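Local structure of methylmalonyl-CoA epimerase, mitochondrial (Homo sapiens, 3RMU) at residues 6-11 with 53-58; 27-32 with 45-50; 79-84 with 125-130. The protein catalyses the interconversion of (R)- and (S)-methylmalonyl-CoA in mitochondrial propionyl-CoA metabolism, using a bound metal ion, here cobalt. All coordinates share one frame; numbering follows the deposited sequence.

Interaction 1 (6-11 with 53-58); sequences LNHVAI and KMELLH. With CO (cobalt (II) ion), chain E.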
loop_
_atom_site.group_PDB
_atom_site.type_symbol
_atom_site.label_atom_id
_atom_site.label_comp_id
_atom_site.label_asym_id
_atom_site.label_seq_id
_atom_site.Cartn_x
_atom_site.Cartn_y
_atom_site.Cartn_z
ATOM N N LEU A 6 -4.668 6.814 7.006
ATOM C CA LEU A 6 -4.588 5.492 6.414
ATOM C C LEU A 6 -4.754 4.485 7.533
ATOM O O LEU A 6 -3.920 4.378 8.408
ATOM C CB LEU A 6 -3.266 5.277 5.678
ATOM C CG LEU A 6 -3.136 3.897 5.016
ATOM C CD1 LEU A 6 -3.777 4.023 3.694
ATOM C CD2 LEU A 6 -1.666 3.507 4.904
ATOM N N ASN A 7 -5.862 3.767 7.509
ATOM C CA ASN A 7 -6.165 2.707 8.454
ATOM C C ASN A 7 -5.316 1.442 8.183
ATOM O O ASN A 7 -4.700 0.921 9.080
ATOM C CB ASN A 7 -7.662 2.431 8.430
ATOM C CG ASN A 7 -8.066 1.365 9.382
ATOM O OD1 ASN A 7 -7.854 0.172 9.149
ATOM N ND2 ASN A 7 -8.671 1.786 10.490
ATOM N N HIS A 8 -5.247 0.976 6.945
ATOM C CA HIS A 8 -4.403 -0.168 6.620
ATOM C C HIS A 8 -4.015 -0.194 5.162
ATOM O O HIS A 8 -4.685 0.447 4.324
ATOM C CB HIS A 8 -5.077 -1.525 7.004
ATOM C CG HIS A 8 -6.431 -1.802 6.390
ATOM N ND1 HIS A 8 -7.609 -1.486 7.024
ATOM C CD2 HIS A 8 -6.789 -2.535 5.290
ATOM C CE1 HIS A 8 -8.633 -1.920 6.297
ATOM N NE2 HIS A 8 -8.159 -2.544 5.225
ATOM N N VAL A 9 -2.930 -0.914 4.888
ATOM C CA VAL A 9 -2.597 -1.347 3.539
ATOM C C VAL A 9 -2.857 -2.826 3.577
ATOM O O VAL A 9 -2.372 -3.494 4.483
ATOM C CB VAL A 9 -1.149 -1.046 3.150
ATOM C CG1 VAL A 9 -0.830 -1.685 1.796
ATOM C CG2 VAL A 9 -0.961 0.407 3.038
ATOM N N ALA A 10 -3.638 -3.354 2.635
ATOM C CA ALA A 10 -3.994 -4.793 2.611
ATOM C C ALA A 10 -3.100 -5.483 1.571
ATOM O O ALA A 10 -3.004 -5.022 0.443
ATOM C CB ALA A 10 -5.449 -5.027 2.140
ATOM N N ILE A 11 -2.474 -6.568 1.986
ATOM C CA ILE A 11 -1.617 -7.399 1.108
ATOM C C ILE A 11 -2.205 -8.789 1.056
ATOM O O ILE A 11 -2.413 -9.401 2.105
ATOM C CB ILE A 11 -0.142 -7.518 1.656
ATOM C CG1 ILE A 11 0.469 -6.170 2.026
ATOM C CG2 ILE A 11 0.752 -8.329 0.653
ATOM C CD1 ILE A 11 0.512 -5.144 0.992
ATOM N N LYS A 53 -1.441 -0.046 10.068
ATOM C CA LYS A 53 -1.252 -1.475 9.968
ATOM C C LYS A 53 -1.248 -1.986 8.562
ATOM O O LYS A 53 -1.829 -1.379 7.666
ATOM C CB LYS A 53 -2.415 -2.181 10.659
ATOM C CG LYS A 53 -2.496 -1.819 12.050
ATOM C CD LYS A 53 -3.525 -2.530 12.820
ATOM C CE LYS A 53 -3.092 -2.593 14.246
ATOM N NZ LYS A 53 -4.128 -1.966 15.059
ATOM N N MET A 54 -0.572 -3.117 8.398
ATOM C CA MET A 54 -0.671 -3.907 7.197
ATOM C C MET A 54 -1.613 -5.044 7.547
ATOM O O MET A 54 -1.493 -5.642 8.612
ATOM C CB MET A 54 0.684 -4.482 6.771
ATOM C CG MET A 54 1.791 -3.483 6.545
ATOM S SD MET A 54 3.385 -4.275 6.190
ATOM C CE MET A 54 3.055 -5.133 4.654
ATOM N N GLU A 55 -2.552 -5.346 6.667
ATOM C CA GLU A 55 -3.457 -6.485 6.887
ATOM C C GLU A 55 -3.017 -7.487 5.853
ATOM O O GLU A 55 -3.167 -7.251 4.645
ATOM C CB GLU A 55 -4.917 -6.137 6.706
ATOM C CG GLU A 55 -5.407 -5.111 7.788
ATOM C CD GLU A 55 -6.920 -4.959 7.893
ATOM O OE1 GLU A 55 -7.656 -5.657 7.152
ATOM O OE2 GLU A 55 -7.341 -4.126 8.752
ATOM N N LEU A 56 -2.420 -8.585 6.322
ATOM C CA LEU A 56 -2.057 -9.684 5.434
ATOM C C LEU A 56 -3.267 -10.623 5.306
ATOM O O LEU A 56 -3.809 -11.108 6.300
ATOM C CB LEU A 56 -0.838 -10.449 5.997
ATOM C CG LEU A 56 0.412 -9.671 6.411
ATOM C CD1 LEU A 56 1.451 -10.606 7.079
ATOM C CD2 LEU A 56 1.006 -8.973 5.210
ATOM N N LEU A 57 -3.669 -10.934 4.072
ATOM C CA LEU A 57 -4.965 -11.557 3.832
ATOM C C LEU A 57 -4.746 -12.823 3.044
ATOM O O LEU A 57 -3.931 -12.821 2.130
ATOM C CB LEU A 57 -5.849 -10.641 2.983
ATOM C CG LEU A 57 -6.223 -9.290 3.617
ATOM C CD1 LEU A 57 -7.087 -8.469 2.625
ATOM C CD2 LEU A 57 -6.945 -9.521 4.925
ATOM N N HIS A 58 -5.485 -13.863 3.413
ATOM C CA HIS A 58 -5.522 -15.117 2.648
ATOM C C HIS A 58 -6.959 -15.630 2.573
ATOM O O HIS A 58 -7.707 -15.495 3.542
ATOM C CB HIS A 58 -4.606 -16.162 3.291
ATOM C CG HIS A 58 -4.455 -17.397 2.467
ATOM N ND1 HIS A 58 -3.624 -17.458 1.369
ATOM C CD2 HIS A 58 -5.063 -18.600 2.552
ATOM C CE1 HIS A 58 -3.713 -18.659 0.824
ATOM N NE2 HIS A 58 -4.572 -19.374 1.530
HETATM CO CO CO E . -9.454 -3.565 4.081
HETATM O O HOH W 1 -6.258 -2.328 10.343
HETATM O O HOH W 2 -10.631 -4.431 5.936
HETATM O O HOH W 3 -8.376 -5.570 4.595
HETATM O O HOH W 4 -11.208 -5.073 3.851
#
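The carboxylate of E55 lies over one face of the H8 imidazole, its plane only 13° from that of the ring, with OE2 3.2 Å from H8 ND1 and displaced toward the ring's rim. Both residues belong to adjacent parallel strands of the vicinal oxygen chelate (VOC) fold, and H8 is a cobalt ligand. The stack is no hydrogen bond: ND1 donates a hydrogen bond in the ring plane to N7 OD1 at 2.7 Å, which, with the metal bond at NE2, holds the ring's rotation. N7 and H8 both face C82 in a classic beta bulge, which probably helps to bring their side chains together. The H8 ring hangs between its own backbone N and carbonyl carbon (chi1 57°), a crowded position that places one face of the ring against the E55 carboxylate. OE2 has its protein partner in H112 and also accepts a hydrogen bond from a water shared with N7 OD1. Four backbone bonds, beginning with V9 N to K53 O, join the strands. On the face bearing I11, L56 CD2 approaches I11 CB at 4.0 Å. E55 OE1 accepts a 2.7 Å bond from a water that itself binds cobalt.

Interaction 2 (27-32 with 45-50); sequences LGAQVS and VFVNLG. With EDO (1,2-ethanediol), chain N.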
loop_
_atom_site.group_PDB
_atom_site.type_symbol
_atom_site.label_atom_id
_atom_site.label_comp_id
_atom_site.label_asym_id
_atom_site.label_seq_id
_atom_site.Cartn_x
_atom_site.Cartn_y
_atom_site.Cartn_z
ATOM N N LEU A 27 11.822 -9.238 9.565
ATOM C CA LEU A 27 11.836 -7.787 9.750
ATOM C C LEU A 27 11.728 -7.290 11.200
ATOM O O LEU A 27 12.026 -6.130 11.484
ATOM C CB LEU A 27 10.784 -7.115 8.879
ATOM C CG LEU A 27 10.981 -7.203 7.368
ATOM C CD1 LEU A 27 9.939 -6.331 6.656
ATOM C CD2 LEU A 27 12.416 -6.843 6.955
ATOM N N GLY A 28 11.265 -8.121 12.110
ATOM C CA GLY A 28 11.132 -7.699 13.526
ATOM C C GLY A 28 9.902 -6.826 13.822
ATOM O O GLY A 28 9.937 -5.980 14.741
ATOM N N ALA A 29 8.836 -7.029 13.045
ATOM C CA ALA A 29 7.534 -6.362 13.243
ATOM C C ALA A 29 6.712 -6.990 14.374
ATOM O O ALA A 29 6.877 -8.180 14.745
ATOM C CB ALA A 29 6.711 -6.385 11.952
ATOM N N GLN A 30 5.786 -6.190 14.896
ATOM C CA GLN A 30 4.770 -6.691 15.801
ATOM C C GLN A 30 3.665 -7.261 14.950
ATOM O O GLN A 30 3.093 -6.562 14.128
ATOM C CB GLN A 30 4.236 -5.555 16.680
ATOM C CG GLN A 30 3.274 -6.029 17.745
ATOM C CD GLN A 30 2.840 -4.907 18.669
ATOM O OE1 GLN A 30 1.745 -4.367 18.529
ATOM N NE2 GLN A 30 3.702 -4.556 19.630
ATOM N N VAL A 31 3.370 -8.537 15.143
ATOM C CA VAL A 31 2.447 -9.225 14.265
ATOM C C VAL A 31 1.428 -10.006 15.123
ATOM O O VAL A 31 1.791 -10.635 16.125
ATOM C CB VAL A 31 3.247 -10.165 13.323
ATOM C CG1 VAL A 31 2.350 -11.012 12.515
ATOM C CG2 VAL A 31 4.231 -9.350 12.416
ATOM N N SER A 32 0.163 -9.951 14.719
ATOM C CA SER A 32 -0.918 -10.662 15.398
ATOM C C SER A 32 -0.912 -12.134 15.030
ATOM O O SER A 32 -0.340 -12.538 14.032
ATOM C CB SER A 32 -2.284 -10.075 15.045
ATOM O OG SER A 32 -2.722 -10.462 13.730
ATOM N N VAL A 45 -3.773 -11.436 9.141
ATOM C CA VAL A 45 -2.801 -11.116 10.201
ATOM C C VAL A 45 -2.555 -9.603 10.103
ATOM O O VAL A 45 -2.384 -9.033 9.021
ATOM C CB VAL A 45 -1.468 -11.929 10.073
ATOM C CG1 VAL A 45 -0.270 -11.248 10.773
ATOM C CG2 VAL A 45 -1.599 -13.401 10.538
ATOM N N PHE A 46 -2.555 -8.960 11.263
ATOM C CA PHE A 46 -2.296 -7.537 11.396
ATOM C C PHE A 46 -0.832 -7.311 11.727
ATOM O O PHE A 46 -0.324 -7.896 12.681
ATOM C CB PHE A 46 -3.163 -6.966 12.541
ATOM C CG PHE A 46 -4.614 -7.114 12.310
ATOM C CD1 PHE A 46 -5.292 -6.209 11.484
ATOM C CD2 PHE A 46 -5.321 -8.191 12.853
ATOM C CE1 PHE A 46 -6.675 -6.363 11.225
ATOM C CE2 PHE A 46 -6.680 -8.351 12.595
ATOM C CZ PHE A 46 -7.361 -7.432 11.764
ATOM N N VAL A 47 -0.148 -6.505 10.913
ATOM C CA VAL A 47 1.220 -6.084 11.215
ATOM C C VAL A 47 1.131 -4.652 11.721
ATOM O O VAL A 47 0.683 -3.785 10.994
ATOM C CB VAL A 47 2.115 -6.157 10.013
ATOM C CG1 VAL A 47 3.523 -5.652 10.373
ATOM C CG2 VAL A 47 2.133 -7.595 9.480
ATOM N N ASN A 48 1.473 -4.438 12.982
ATOM C CA ASN A 48 1.280 -3.127 13.596
ATOM C C ASN A 48 2.569 -2.326 13.470
ATOM O O ASN A 48 3.520 -2.590 14.172
ATOM C CB ASN A 48 0.859 -3.261 15.041
ATOM C CG ASN A 48 0.691 -1.889 15.758
ATOM O OD1 ASN A 48 0.687 -0.835 15.124
ATOM N ND2 ASN A 48 0.545 -1.926 17.077
ATOM N N LEU A 49 2.580 -1.376 12.537
ATOM C CA LEU A 49 3.715 -0.479 12.353
ATOM C C LEU A 49 3.664 0.821 13.191
ATOM O O LEU A 49 4.522 1.690 12.985
ATOM C CB LEU A 49 3.949 -0.189 10.872
ATOM C CG LEU A 49 4.112 -1.378 9.919
ATOM C CD1 LEU A 49 4.186 -0.923 8.496
ATOM C CD2 LEU A 49 5.365 -2.224 10.304
ATOM N N GLY A 50 2.740 0.899 14.168
ATOM C CA GLY A 50 2.623 2.028 15.079
ATOM C C GLY A 50 1.727 3.122 14.532
ATOM O O GLY A 50 0.774 3.552 15.205
HETATM C C1 EDO N . 14.921 -4.782 10.089
HETATM O O1 EDO N . 14.285 -4.625 11.362
HETATM C C2 EDO N . 15.842 -6.015 10.106
HETATM O O2 EDO N . 17.003 -5.843 10.951
HETATM O O HOH W 5 6.079 -3.489 13.967
#
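The F46 ring meets S32 at its edge, where the serine OG lies near the ring plane, 3.6 Å from F46 CD2. Farther along, the side chains of Q30 and N48 run side by side, pointing the same way, with their amide planes turned 67° apart. N48 ND2 donates to Q30 OE1 over 3.1 Å, but from above the carbonyl plane and at a bent N-H···O angle of 147°. The other end of the N48 amide closes an Asx turn, OD1 accepting from G50 N where the strand ends. S32 OG sits between its own backbone N and carbonyl carbon (chi1 76°), from where it accepts the F46 N-H at 2.9 Å, a side-chain oxygen doing the work of a strand carbonyl. S32 N returns the bond to F46 O, and N48 N reaches Q30 O. Where the strands part, a water links Q30 N to N48 O. On the face bearing V31 and V47, A29 CB packs 3.6 Å from V47 CG1. This antiparallel hairpin forms one margin of the chain's sheet: V31 and V45 lie against helix 16-26, V47 rests on M54 and L56 of strand 53-59, and A29 touches L3 of the second subunit.

Interaction 3 (79-84 with 125-130); sequences HHICIE and GGVLVE. With CO (cobalt (II) ion), chain E.
Two of the three protein ligands of the cobalt ion, H80 and E130, come from this pair of parallel strands, which form part of the VOC metal site. H80 NE2 binds the metal at 2.0 Å and E130 OE1 at 1.9 Å; the two donor atoms are drawn close through the shared ion, without a hydrogen bond between them. The histidine ring and the carboxylate cross with their planes 67° apart. H80 ND1, on the side of the ring away from the metal, donates to H79 ND1 in an almost perfectly straight bond of 3.1 Å lying in both ring planes, so H79 is a second-shell residue that helps to hold the rotation of the ligand. The two histidines form a classic beta bulge opposite A10. E130 reaches the ion on an extended chain, its CG anti to the backbone N (chi1 171°), with C82 SG packed 3.8 Å from its CG. Backbone bonds from I81 N to L128 O, E130 N to I81 O and I83 N to E130 O hold the strands in register; before them, a water bridges H79 O and L128 N. The L128 side chain lies alongside that of H79, its CD2 3.8 Å from H79 CE1. On the other face, the I81 and V127 side chains cross at about a right angle, meeting through I81 CD1 and V127 CG1, and I81 CG1 touches V129 CG2; M54 and Y23 of the second subunit pack on I81 and V129, respectively. E130 binds through one oxygen, since OE2 stays 3.4 Å from cobalt and accepts weak hydrogen bonds from two metal-bound waters. H8 and three waters complete the six-coordinate shell, an arrangement consistent with substrate oxygens displacing water there, as in related VOC enzymes.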
loop_
_atom_site.group_PDB
_atom_site.type_symbol
_atom_site.label_atom_id
_atom_site.label_comp_id
_atom_site.label_asym_id
_atom_site.label_seq_id
_atom_site.Cartn_x
_atom_site.Cartn_y
_atom_site.Cartn_z
ATOM N N HIS A 79 -3.252 -5.303 -2.326
ATOM C CA HIS A 79 -4.623 -5.501 -2.779
ATOM C C HIS A 79 -5.443 -4.198 -2.640
ATOM O O HIS A 79 -6.168 -3.840 -3.562
ATOM C CB HIS A 79 -5.288 -6.647 -2.026
ATOM C CG HIS A 79 -6.665 -6.941 -2.508
ATOM N ND1 HIS A 79 -7.796 -6.467 -1.889
ATOM C CD2 HIS A 79 -7.094 -7.675 -3.567
ATOM C CE1 HIS A 79 -8.861 -6.849 -2.566
ATOM N NE2 HIS A 79 -8.462 -7.591 -3.586
ATOM N N HIS A 80 -5.385 -3.504 -1.495
ATOM C CA HIS A 80 -6.123 -2.230 -1.360
ATOM C C HIS A 80 -5.485 -1.340 -0.306
ATOM O O HIS A 80 -4.678 -1.811 0.486
ATOM C CB HIS A 80 -7.645 -2.408 -1.081
ATOM C CG HIS A 80 -8.022 -3.052 0.232
ATOM N ND1 HIS A 80 -8.216 -4.409 0.361
ATOM C CD2 HIS A 80 -8.326 -2.514 1.451
ATOM C CE1 HIS A 80 -8.595 -4.682 1.599
ATOM N NE2 HIS A 80 -8.676 -3.556 2.286
ATOM N N ILE A 81 -5.875 -0.075 -0.289
ATOM C CA ILE A 81 -5.576 0.810 0.848
ATOM C C ILE A 81 -6.889 1.195 1.494
ATOM O O ILE A 81 -7.914 1.330 0.813
ATOM C CB ILE A 81 -4.789 2.036 0.401
ATOM C CG1 ILE A 81 -5.510 2.810 -0.730
ATOM C CG2 ILE A 81 -3.374 1.602 -0.092
ATOM C CD1 ILE A 81 -4.848 4.176 -1.081
ATOM N N CYS A 82 -6.885 1.395 2.803
ATOM C CA CYS A 82 -8.080 1.771 3.468
ATOM C C CYS A 82 -7.874 3.107 4.149
ATOM O O CYS A 82 -6.982 3.253 4.983
ATOM C CB CYS A 82 -8.524 0.726 4.478
ATOM S SG CYS A 82 -9.928 1.253 5.481
ATOM N N ILE A 83 -8.690 4.075 3.759
ATOM C CA ILE A 83 -8.624 5.419 4.327
ATOM C C ILE A 83 -9.899 5.743 5.126
ATOM O O ILE A 83 -11.039 5.450 4.713
ATOM C CB ILE A 83 -8.361 6.496 3.221
ATOM C CG1 ILE A 83 -7.176 6.120 2.336
ATOM C CG2 ILE A 83 -8.130 7.923 3.835
ATOM C CD1 ILE A 83 -6.945 7.097 1.174
ATOM N N GLU A 84 -9.711 6.367 6.279
ATOM C CA GLU A 84 -10.834 6.706 7.125
ATOM C C GLU A 84 -11.559 7.950 6.644
ATOM O O GLU A 84 -10.971 8.844 6.037
ATOM C CB GLU A 84 -10.397 6.867 8.578
ATOM C CG GLU A 84 -9.897 5.540 9.124
ATOM C CD GLU A 84 -9.438 5.598 10.545
ATOM O OE1 GLU A 84 -9.589 6.654 11.193
ATOM O OE2 GLU A 84 -8.909 4.575 11.015
ATOM N N GLY A 125 -7.000 7.191 -10.073
ATOM C CA GLY A 125 -6.396 7.092 -8.735
ATOM C C GLY A 125 -5.396 5.955 -8.504
ATOM O O GLY A 125 -4.774 5.876 -7.427
ATOM N N GLY A 126 -5.263 5.057 -9.482
ATOM C CA GLY A 126 -4.241 3.997 -9.467
ATOM C C GLY A 126 -4.432 2.727 -8.617
ATOM O O GLY A 126 -3.763 1.733 -8.891
ATOM N N VAL A 127 -5.318 2.738 -7.607
ATOM C CA VAL A 127 -5.462 1.622 -6.650
ATOM C C VAL A 127 -6.918 1.351 -6.215
ATOM O O VAL A 127 -7.756 2.260 -6.275
ATOM C CB VAL A 127 -4.653 1.942 -5.368
ATOM C CG1 VAL A 127 -5.222 3.162 -4.663
ATOM C CG2 VAL A 127 -4.649 0.777 -4.427
ATOM N N LEU A 128 -7.212 0.142 -5.709
ATOM C CA LEU A 128 -8.489 -0.108 -5.006
ATOM C C LEU A 128 -8.484 0.566 -3.655
ATOM O O LEU A 128 -7.635 0.276 -2.809
ATOM C CB LEU A 128 -8.785 -1.603 -4.879
ATOM C CG LEU A 128 -10.002 -2.003 -4.039
ATOM C CD1 LEU A 128 -11.318 -1.572 -4.696
ATOM C CD2 LEU A 128 -10.032 -3.522 -3.846
ATOM N N VAL A 129 -9.435 1.462 -3.451
ATOM C CA VAL A 129 -9.510 2.248 -2.229
ATOM C C VAL A 129 -10.763 1.878 -1.439
ATOM O O VAL A 129 -11.872 1.904 -1.965
ATOM C CB VAL A 129 -9.490 3.743 -2.495
ATOM C CG1 VAL A 129 -9.650 4.520 -1.167
ATOM C CG2 VAL A 129 -8.194 4.172 -3.261
ATOM N N GLU A 130 -10.559 1.511 -0.172
ATOM C CA GLU A 130 -11.669 1.216 0.773
ATOM C C GLU A 130 -11.761 2.457 1.645
ATOM O O GLU A 130 -10.740 2.982 2.090
ATOM C CB GLU A 130 -11.251 0.006 1.607
ATOM C CG GLU A 130 -12.128 -0.373 2.785
ATOM C CD GLU A 130 -11.620 -1.600 3.568
ATOM O OE1 GLU A 130 -10.417 -2.075 3.531
ATOM O OE2 GLU A 130 -12.534 -2.146 4.251
HETATM CO CO CO E . -9.454 -3.565 4.081
HETATM O O HOH W 6 -5.454 -2.172 -5.872
HETATM O O HOH W 4 -11.208 -5.073 3.851
HETATM O O HOH W 2 -10.631 -4.431 5.936
HETATM O O HOH W 3 -8.376 -5.570 4.595
#

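Interactions 1 and 3 converge on the cobalt ion: residues 6-11 supply one protein ligand, H8, and the strand pair 79-84 with 125-130 the other two, with H8 NE2 2.9 Å from E130 OE1. Their strands adjoin in the sheet, joined by backbone contacts such as A10 O to H79 N at 2.8 Å, and three metal-bound waters are common to both. Interaction 2 extends the same sheet on the side of strand 53-59, where V47 N approaches M54 O at 2.8 Å. F46 touches E55, although the F46 side chain stays about 8 Å from the cobalt ion. The centres of interactions 2 and 3 lie about 20 Å apart, without contact.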